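Local coordinates for protein histidine acid phosphatase (Bifidobacterium longum subsp. infantis, PDB 6RXD) that probably removes phosphate groups from inositol polyphosphates, including phytate, and from 2,3-bisphosphoglycerate as a histidine acid phosphatase of the MINPP type, at residues G112-A115 with Y116-N119. Numbering follows the deposited sequence.
Sequences GERA and YQRN
Gln117 lies back along the helix over the turn made by Glu113 and Arg114. Its CG is anti to its own carbonyl carbon (chi1 -72°), which sets CG 3.3 Å from Glu113 O, and the extended chain beyond carries the amide back along the helix, with OE1 4.0 Å from Arg114 CG. The Arg114 side chain crosses that of Gln117 at a slant, with guanidinium and amide planes 60° apart, and bends at chi3 toward its salt-bridge partner Glu474. A water weakly ties Glu113 OE2 to Gln117 NE2, a loose link between the two polar ends.

Arg118 takes the other course. With CG anti to the backbone N (chi1 -170°), its CB sits 3.4 Å from Arg114 O, and the bend at chi3 leads the guanidinium to a salt bridge with Asp449. One water lies at the guanidinium edge, in plane, accepting from NH1 and donating to Arg114 O at 3.0 Å. That carbonyl thus serves two donors, the water and Arg118 N, the latter at 2.9 Å. A third water lies above one face of the Arg118 guanidinium, displaced toward its rim.

The Tyr116 ring leaves this face; its side chain touches Ala157 of helix 141-157, and its hydroxyl bonds to Asp124 and Arg161. The backbone i to i+4 bonds, from Tyr116 N to Gly112 O through a weak one from Asn119 N to Ala115 O, mark the C-terminal end of helix 102-118. Asn119 leaves helical phi/psi and sits at the N-cap position of helix 120-129. Arg118 and Asn119 touch Thr39 of strand 34-44 and bond to Asp449 of strand 445-453, placing the helix end against the central sheet of the histidine phosphatase fold.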
loop_
_atom_site.group_PDB
_atom_site.type_symbol
_atom_site.label_atom_id
_atom_site.label_comp_id
_atom_site.label_asym_id
_atom_site.label_seq_id
_atom_site.Cartn_x
_atom_site.Cartn_y
_atom_site.Cartn_z
ATOM N N GLY A 112 -10.508 3.374 11.298
ATOM C CA GLY A 112 -10.538 4.239 12.476
ATOM C C GLY A 112 -11.681 3.948 13.435
ATOM O O GLY A 112 -11.468 3.892 14.653
ATOM N N GLU A 113 -12.891 3.777 12.900
ATOM C CA GLU A 113 -14.038 3.362 13.716
ATOM C C GLU A 113 -13.710 2.100 14.500
ATOM O O GLU A 113 -13.943 2.022 15.708
ATOM C CB GLU A 113 -15.247 3.005 12.848
ATOM C CG GLU A 113 -15.917 4.092 12.071
ATOM C CD GLU A 113 -17.186 3.568 11.407
ATOM O OE1 GLU A 113 -17.093 2.603 10.614
ATOM O OE2 GLU A 113 -18.276 4.097 11.705
ATOM N N ARG A 114 -13.195 1.091 13.799
ATOM C CA ARG A 114 -12.947 -0.200 14.429
ATOM C C ARG A 114 -11.734 -0.183 15.362
ATOM O O ARG A 114 -11.645 -0.995 16.284
ATOM C CB ARG A 114 -12.809 -1.301 13.366
ATOM C CG ARG A 114 -14.073 -1.478 12.530
ATOM C CD ARG A 114 -13.963 -2.649 11.561
ATOM N NE ARG A 114 -12.926 -2.424 10.551
ATOM C CZ ARG A 114 -13.136 -1.811 9.386
ATOM N NH1 ARG A 114 -14.343 -1.359 9.068
ATOM N NH2 ARG A 114 -12.139 -1.644 8.534
ATOM N N ALA A 115 -10.803 0.739 15.133
ATOM C CA ALA A 115 -9.687 0.897 16.059
ATOM C C ALA A 115 -10.194 1.358 17.428
ATOM O O ALA A 115 -9.753 0.852 18.467
ATOM C CB ALA A 115 -8.632 1.864 15.506
ATOM N N TYR A 116 -11.125 2.304 17.444
ATOM C CA TYR A 116 -11.703 2.696 18.726
ATOM C C TYR A 116 -12.475 1.534 19.339
ATOM O O TYR A 116 -12.329 1.235 20.528
ATOM C CB TYR A 116 -12.630 3.915 18.606
ATOM C CG TYR A 116 -13.423 4.098 19.875
ATOM C CD1 TYR A 116 -12.802 4.531 21.044
ATOM C CD2 TYR A 116 -14.775 3.788 19.924
ATOM C CE1 TYR A 116 -13.522 4.672 22.237
ATOM C CE2 TYR A 116 -15.499 3.932 21.110
ATOM C CZ TYR A 116 -14.864 4.372 22.252
ATOM O OH TYR A 116 -15.577 4.505 23.418
ATOM N N GLN A 117 -13.300 0.890 18.520
ATOM C CA GLN A 117 -14.205 -0.145 19.004
ATOM C C GLN A 117 -13.464 -1.322 19.629
ATOM O O GLN A 117 -13.869 -1.830 20.682
ATOM C CB GLN A 117 -15.139 -0.600 17.879
ATOM C CG GLN A 117 -16.183 0.455 17.536
ATOM C CD GLN A 117 -16.955 0.168 16.268
ATOM O OE1 GLN A 117 -16.593 -0.710 15.487
ATOM N NE2 GLN A 117 -18.028 0.927 16.047
ATOM N N ARG A 118 -12.365 -1.733 19.002
ATOM C CA ARG A 118 -11.585 -2.857 19.512
ATOM C C ARG A 118 -10.930 -2.531 20.845
ATOM O O ARG A 118 -10.731 -3.413 21.687
ATOM C CB ARG A 118 -10.516 -3.294 18.507
ATOM C CG ARG A 118 -9.838 -4.606 18.894
ATOM C CD ARG A 118 -8.883 -5.069 17.809
ATOM N NE ARG A 118 -7.586 -4.389 17.878
ATOM C CZ ARG A 118 -7.188 -3.436 17.042
ATOM N NH1 ARG A 118 -7.981 -3.020 16.061
ATOM N NH2 ARG A 118 -5.987 -2.893 17.186
ATOM N N ASN A 119 -10.587 -1.261 21.033
ATOM C CA ASN A 119 -9.914 -0.842 22.249
ATOM C C ASN A 119 -10.724 0.170 23.017
ATOM O O ASN A 119 -10.177 1.121 23.567
ATOM C CB ASN A 119 -8.521 -0.289 21.958
ATOM C CG ASN A 119 -7.479 -1.382 21.867
ATOM O OD1 ASN A 119 -7.214 -2.089 22.843
ATOM N ND2 ASN A 119 -6.888 -1.528 20.700
HETATM O O HOH W 1 -19.506 2.097 13.316
HETATM O O HOH W 2 -10.802 -3.745 15.378
HETATM O O HOH W 3 -7.342 0.201 18.757
#